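Neuraminidase (Influenza A virus, PDB 4K3Y) is a neuraminidase-like surface protein of a bat influenza A virus, folded as a beta-propeller and assembled as a tetramer, whose own activity remains uncertain. Local coordinates at residues H106-L114 with V122-I130. Numbering follows the deposited sequence.
Sequences HDGFQWTVL and VSILYGGII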
ATOM      1  N   HIS C 106     -11.933  -9.246 -15.862  1.00 58.80           N
ATOM      2  CA  HIS C 106     -10.617  -9.869 -15.596  1.00 62.92           C
ATOM      3  C   HIS C 106     -10.601 -11.343 -16.017  1.00 65.09           C
ATOM      4  O   HIS C 106     -11.493 -12.105 -15.640  1.00 66.61           O
ATOM      5  CB  HIS C 106     -10.254  -9.717 -14.123  1.00 63.69           C
ATOM      6  CG  HIS C 106      -8.842 -10.114 -13.796  1.00 69.24           C
ATOM      7  ND1 HIS C 106      -8.422 -11.417 -13.797  1.00 71.74           N
ATOM      8  CD2 HIS C 106      -7.781  -9.356 -13.436  1.00 65.19           C
ATOM      9  CE1 HIS C 106      -7.131 -11.457 -13.466  1.00 71.90           C
ATOM     10  NE2 HIS C 106      -6.727 -10.224 -13.247  1.00 64.47           N
ATOM     11  N   ASP C 107      -9.577 -11.756 -16.765  1.00 61.86           N
ATOM     12  CA  ASP C 107      -9.589 -13.088 -17.394  1.00 62.79           C
ATOM     13  C   ASP C 107      -8.757 -14.119 -16.637  1.00 70.77           C
ATOM     14  O   ASP C 107      -8.683 -15.272 -17.046  1.00 74.24           O
ATOM     15  CB  ASP C 107      -9.114 -13.030 -18.856  1.00 53.45           C
ATOM     16  CG  ASP C 107      -7.709 -12.456 -18.995  1.00 66.20           C
ATOM     17  OD1 ASP C 107      -7.008 -12.285 -17.960  1.00 55.39           O
ATOM     18  OD2 ASP C 107      -7.303 -12.186 -20.154  1.00 79.96           O
ATOM     19  N   GLY C 108      -8.128 -13.700 -15.542  1.00 68.99           N
ATOM     20  CA  GLY C 108      -7.264 -14.583 -14.778  1.00 75.12           C
ATOM     21  C   GLY C 108      -5.828 -14.103 -14.853  1.00 72.07           C
ATOM     22  O   GLY C 108      -5.022 -14.332 -13.940  1.00 56.63           O
ATOM     23  N   PHE C 109      -5.521 -13.415 -15.949  1.00 65.65           N
ATOM     24  CA  PHE C 109      -4.195 -12.845 -16.166  1.00 61.51           C
ATOM     25  C   PHE C 109      -4.189 -11.358 -15.847  1.00 68.74           C
ATOM     26  O   PHE C 109      -3.523 -10.923 -14.907  1.00 67.66           O
ATOM     27  CB  PHE C 109      -3.742 -13.103 -17.605  1.00 54.60           C
ATOM     28  CG  PHE C 109      -3.988 -14.510 -18.054  1.00 76.45           C
ATOM     29  CD1 PHE C 109      -3.354 -15.574 -17.412  1.00 85.45           C
ATOM     30  CD2 PHE C 109      -4.870 -14.780 -19.093  1.00 76.14           C
ATOM     31  CE1 PHE C 109      -3.589 -16.883 -17.805  1.00 81.60           C
ATOM     32  CE2 PHE C 109      -5.114 -16.082 -19.491  1.00 74.42           C
ATOM     33  CZ  PHE C 109      -4.471 -17.138 -18.846  1.00 78.12           C
ATOM     34  N   GLN C 110      -4.946 -10.580 -16.614  1.00 76.04           N
ATOM     35  CA  GLN C 110      -4.996  -9.144 -16.372  1.00 76.05           C
ATOM     36  C   GLN C 110      -6.401  -8.515 -16.430  1.00 73.18           C
ATOM     37  O   GLN C 110      -7.368  -9.118 -16.939  1.00 68.65           O
ATOM     38  CB  GLN C 110      -4.059  -8.427 -17.342  1.00 79.18           C
ATOM     39  CG  GLN C 110      -2.948  -7.665 -16.658  1.00 85.54           C
ATOM     40  CD  GLN C 110      -1.722  -8.502 -16.443  1.00 87.62           C
ATOM     41  OE1 GLN C 110      -1.502  -9.489 -17.142  1.00 82.90           O
ATOM     42  NE2 GLN C 110      -0.912  -8.120 -15.467  1.00 95.07           N
ATOM     43  N   TRP C 111      -6.503  -7.298 -15.895  1.00 53.29           N
ATOM     44  CA  TRP C 111      -7.698  -6.482 -16.082  1.00 51.67           C
ATOM     45  C   TRP C 111      -7.794  -5.915 -17.504  1.00 60.61           C
ATOM     46  O   TRP C 111      -6.862  -5.240 -17.995  1.00 67.01           O
ATOM     47  CB  TRP C 111      -7.733  -5.314 -15.089  1.00 49.91           C
ATOM     48  CG  TRP C 111      -8.109  -5.725 -13.723  1.00 62.59           C
ATOM     49  CD1 TRP C 111      -7.276  -5.879 -12.655  1.00 58.57           C
ATOM     50  CD2 TRP C 111      -9.429  -6.045 -13.257  1.00 65.24           C
ATOM     51  NE1 TRP C 111      -7.992  -6.282 -11.551  1.00 63.61           N
ATOM     52  CE2 TRP C 111      -9.318  -6.386 -11.891  1.00 67.15           C
ATOM     53  CE3 TRP C 111     -10.689  -6.072 -13.861  1.00 62.34           C
ATOM     54  CZ2 TRP C 111     -10.425  -6.761 -11.117  1.00 54.75           C
ATOM     55  CZ3 TRP C 111     -11.792  -6.445 -13.087  1.00 71.58           C
ATOM     56  CH2 TRP C 111     -11.648  -6.785 -11.734  1.00 64.11           C
ATOM     57  N   THR C 112      -8.924  -6.192 -18.154  1.00 61.71           N
ATOM     58  CA  THR C 112      -9.311  -5.505 -19.380  1.00 62.22           C
ATOM     59  C   THR C 112     -10.232  -4.321 -19.036  1.00 67.00           C
ATOM     60  O   THR C 112     -11.230  -4.465 -18.315  1.00 56.73           O
ATOM     61  CB  THR C 112     -10.042  -6.446 -20.338  1.00 60.11           C
ATOM     62  OG1 THR C 112      -9.239  -7.615 -20.574  1.00 67.64           O
ATOM     63  CG2 THR C 112     -10.334  -5.727 -21.645  1.00 51.55           C
ATOM     64  N   VAL C 113      -9.890  -3.145 -19.544  1.00 64.50           N
ATOM     65  CA  VAL C 113     -10.692  -1.962 -19.288  1.00 57.71           C
ATOM     66  C   VAL C 113     -11.080  -1.270 -20.593  1.00 67.94           C
ATOM     67  O   VAL C 113     -10.215  -0.770 -21.324  1.00 67.34           O
ATOM     68  CB  VAL C 113      -9.929  -0.968 -18.400  1.00 52.40           C
ATOM     69  CG1 VAL C 113     -10.711   0.335 -18.256  1.00 45.56           C
ATOM     70  CG2 VAL C 113      -9.642  -1.586 -17.037  1.00 49.63           C
ATOM     71  N   LEU C 114     -12.377  -1.246 -20.895  1.00 68.23           N
ATOM     72  CA  LEU C 114     -12.859  -0.466 -22.034  1.00 63.54           C
ATOM     73  C   LEU C 114     -13.275   0.914 -21.572  1.00 69.59           C
ATOM     74  O   LEU C 114     -14.151   1.045 -20.720  1.00 65.95           O
ATOM     75  CB  LEU C 114     -14.017  -1.153 -22.742  1.00 51.72           C
ATOM     76  CG  LEU C 114     -13.614  -2.509 -23.311  1.00 67.52           C
ATOM     77  CD1 LEU C 114     -13.952  -3.613 -22.309  1.00 65.62           C
ATOM     78  CD2 LEU C 114     -14.268  -2.756 -24.659  1.00 68.06           C
ATOM     79  N   VAL C 122     -13.439   4.154 -28.341  1.00 62.77           N
ATOM     80  CA  VAL C 122     -13.154   3.322 -27.188  1.00 69.11           C
ATOM     81  C   VAL C 122     -11.712   2.834 -27.206  1.00 72.84           C
ATOM     82  O   VAL C 122     -11.282   2.190 -28.159  1.00 72.61           O
ATOM     83  CB  VAL C 122     -14.102   2.128 -27.114  1.00 69.42           C
ATOM     84  CG1 VAL C 122     -13.606   1.123 -26.080  1.00 69.45           C
ATOM     85  CG2 VAL C 122     -15.508   2.614 -26.789  1.00 69.72           C
ATOM     86  N   SER C 123     -10.966   3.150 -26.156  1.00 70.95           N
ATOM     87  CA  SER C 123      -9.628   2.602 -26.001  1.00 65.83           C
ATOM     88  C   SER C 123      -9.723   1.349 -25.144  1.00 71.03           C
ATOM     89  O   SER C 123     -10.512   1.290 -24.199  1.00 71.78           O
ATOM     90  CB  SER C 123      -8.661   3.636 -25.401  1.00 61.05           C
ATOM     91  OG  SER C 123      -9.132   4.171 -24.172  1.00 77.17           O
ATOM     92  N   ILE C 124      -8.955   0.326 -25.500  1.00 74.35           N
ATOM     93  CA  ILE C 124      -8.913  -0.893 -24.689  1.00 68.99           C
ATOM     94  C   ILE C 124      -7.571  -1.031 -23.966  1.00 66.06           C
ATOM     95  O   ILE C 124      -6.504  -1.005 -24.591  1.00 67.15           O
ATOM     96  CB  ILE C 124      -9.210  -2.157 -25.522  1.00 56.14           C
ATOM     97  CG1 ILE C 124     -10.510  -1.965 -26.316  1.00 55.32           C
ATOM     98  CG2 ILE C 124      -9.270  -3.388 -24.617  1.00 53.29           C
ATOM     99  CD1 ILE C 124     -10.932  -3.167 -27.128  1.00 51.54           C
ATOM    100  N   LEU C 125      -7.625  -1.157 -22.642  1.00 68.37           N
ATOM    101  CA  LEU C 125      -6.407  -1.352 -21.860  1.00 68.90           C
ATOM    102  C   LEU C 125      -6.356  -2.744 -21.225  1.00 75.33           C
ATOM    103  O   LEU C 125      -7.324  -3.196 -20.605  1.00 78.72           O
ATOM    104  CB  LEU C 125      -6.225  -0.252 -20.810  1.00 55.80           C
ATOM    105  CG  LEU C 125      -6.117   1.180 -21.338  1.00 65.47           C
ATOM    106  CD1 LEU C 125      -7.507   1.820 -21.419  1.00 78.70           C
ATOM    107  CD2 LEU C 125      -5.184   2.010 -20.485  1.00 48.54           C
ATOM    108  N   TYR C 126      -5.222  -3.417 -21.411  1.00 72.02           N
ATOM    109  CA  TYR C 126      -4.987  -4.737 -20.837  1.00 70.36           C
ATOM    110  C   TYR C 126      -3.735  -4.649 -19.968  1.00 75.28           C
ATOM    111  O   TYR C 126      -2.652  -4.347 -20.472  1.00 79.79           O
ATOM    112  CB  TYR C 126      -4.787  -5.734 -21.958  1.00 68.02           C
ATOM    113  CG  TYR C 126      -4.818  -7.160 -21.502  1.00 67.47           C
ATOM    114  CD1 TYR C 126      -6.022  -7.780 -21.205  1.00 50.51           C
ATOM    115  CD2 TYR C 126      -3.642  -7.897 -21.373  1.00 67.44           C
ATOM    116  CE1 TYR C 126      -6.064  -9.101 -20.795  1.00 65.25           C
ATOM    117  CE2 TYR C 126      -3.668  -9.221 -20.959  1.00 71.18           C
ATOM    118  CZ  TYR C 126      -4.883  -9.823 -20.667  1.00 78.64           C
ATOM    119  OH  TYR C 126      -4.926 -11.140 -20.249  1.00 75.11           O
ATOM    120  N   GLY C 127      -3.869  -4.923 -18.671  1.00 80.45           N
ATOM    121  CA  GLY C 127      -2.908  -4.393 -17.717  1.00 41.36           C
ATOM    122  C   GLY C 127      -3.141  -2.900 -17.794  1.00 96.11           C
ATOM    123  O   GLY C 127      -4.305  -2.447 -17.820  1.00103.43           O
ATOM    124  N   GLY C 128      -2.071  -2.117 -17.865  1.00 85.17           N
ATOM    125  CA  GLY C 128      -2.247  -0.702 -18.144  1.00 82.35           C
ATOM    126  C   GLY C 128      -1.938  -0.375 -19.588  1.00 78.09           C
ATOM    127  O   GLY C 128      -1.813   0.796 -19.945  1.00 75.44           O
ATOM    128  N   ILE C 129      -1.824  -1.420 -20.407  1.00 77.41           N
ATOM    129  CA  ILE C 129      -1.348  -1.306 -21.782  1.00 70.44           C
ATOM    130  C   ILE C 129      -2.499  -1.174 -22.781  1.00 75.35           C
ATOM    131  O   ILE C 129      -3.412  -2.008 -22.798  1.00 82.70           O
ATOM    132  CB  ILE C 129      -0.540  -2.560 -22.181  1.00 70.50           C
ATOM    133  CG1 ILE C 129       0.542  -2.874 -21.144  1.00 77.03           C
ATOM    134  CG2 ILE C 129       0.051  -2.409 -23.576  1.00 65.86           C
ATOM    135  CD1 ILE C 129       1.580  -1.807 -21.007  1.00 72.66           C
ATOM    136  N   ILE C 130      -2.443  -0.143 -23.620  1.00 60.51           N
ATOM    137  CA  ILE C 130      -3.413   0.008 -24.704  1.00 73.42           C
ATOM    138  C   ILE C 130      -3.218  -1.126 -25.702  1.00 66.97           C
ATOM    139  O   ILE C 130      -2.117  -1.330 -26.211  1.00 69.57           O
ATOM    140  CB  ILE C 130      -3.276   1.367 -25.403  1.00 78.98           C
ATOM    141  CG1 ILE C 130      -3.706   2.475 -24.451  1.00 80.40           C
ATOM    142  CG2 ILE C 130      -4.131   1.420 -26.661  1.00 78.45           C
ATOM    143  CD1 ILE C 130      -3.256   3.819 -24.903  1.00 93.47           C
TER
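Tyr126 reaches from the end of strand 122-126 to Asp107, in the loop that leads into strand 111-114. Its OH donates to Asp107 OD2 at 2.6 Å, on the syn lone pair. Asp107 OD2 lies at the ring edge, near its plane, while the carboxylate plane is turned 71° from the ring. CG of Tyr126 is anti to the backbone N (chi1 -168°), and the ring end swings across to the partner segment, where the hydroxyl meets Asp107. Gln110 CB lies over one ring face, a CH-pi contact 3.8 Å from the centroid. Thr112 OG1 meets the ring edge, 3.3 Å from Tyr126 CD1. Phe109 CB packs against the hydroxyl.

The other carboxylate oxygen, Asp107 OD1, accepts from the backbone N of Phe109 and of Gln110, an Asx turn extended to an Asx motif. Beyond the loop the two strands run antiparallel. Val113 and Leu125 form the hydrogen-bonded pair, with Val113 N to Leu125 O at 2.8 Å and Leu125 N to Val113 O at 2.9 Å. Gly127 N donates to Trp111 O where the type II' turn from Tyr126 to Ile129 begins. Leu114 and Ile124 lie side by side, with Thr112 CG2 against Ile124 CG2.

These are the two middle strands of a four-stranded propeller blade. Tyr126 also packs on Arg329 of a neighbouring subunit. With one oxygen taken by the phenol and the other by two amides, the buried carboxylate is probably ionised and ties the loop to the hairpin.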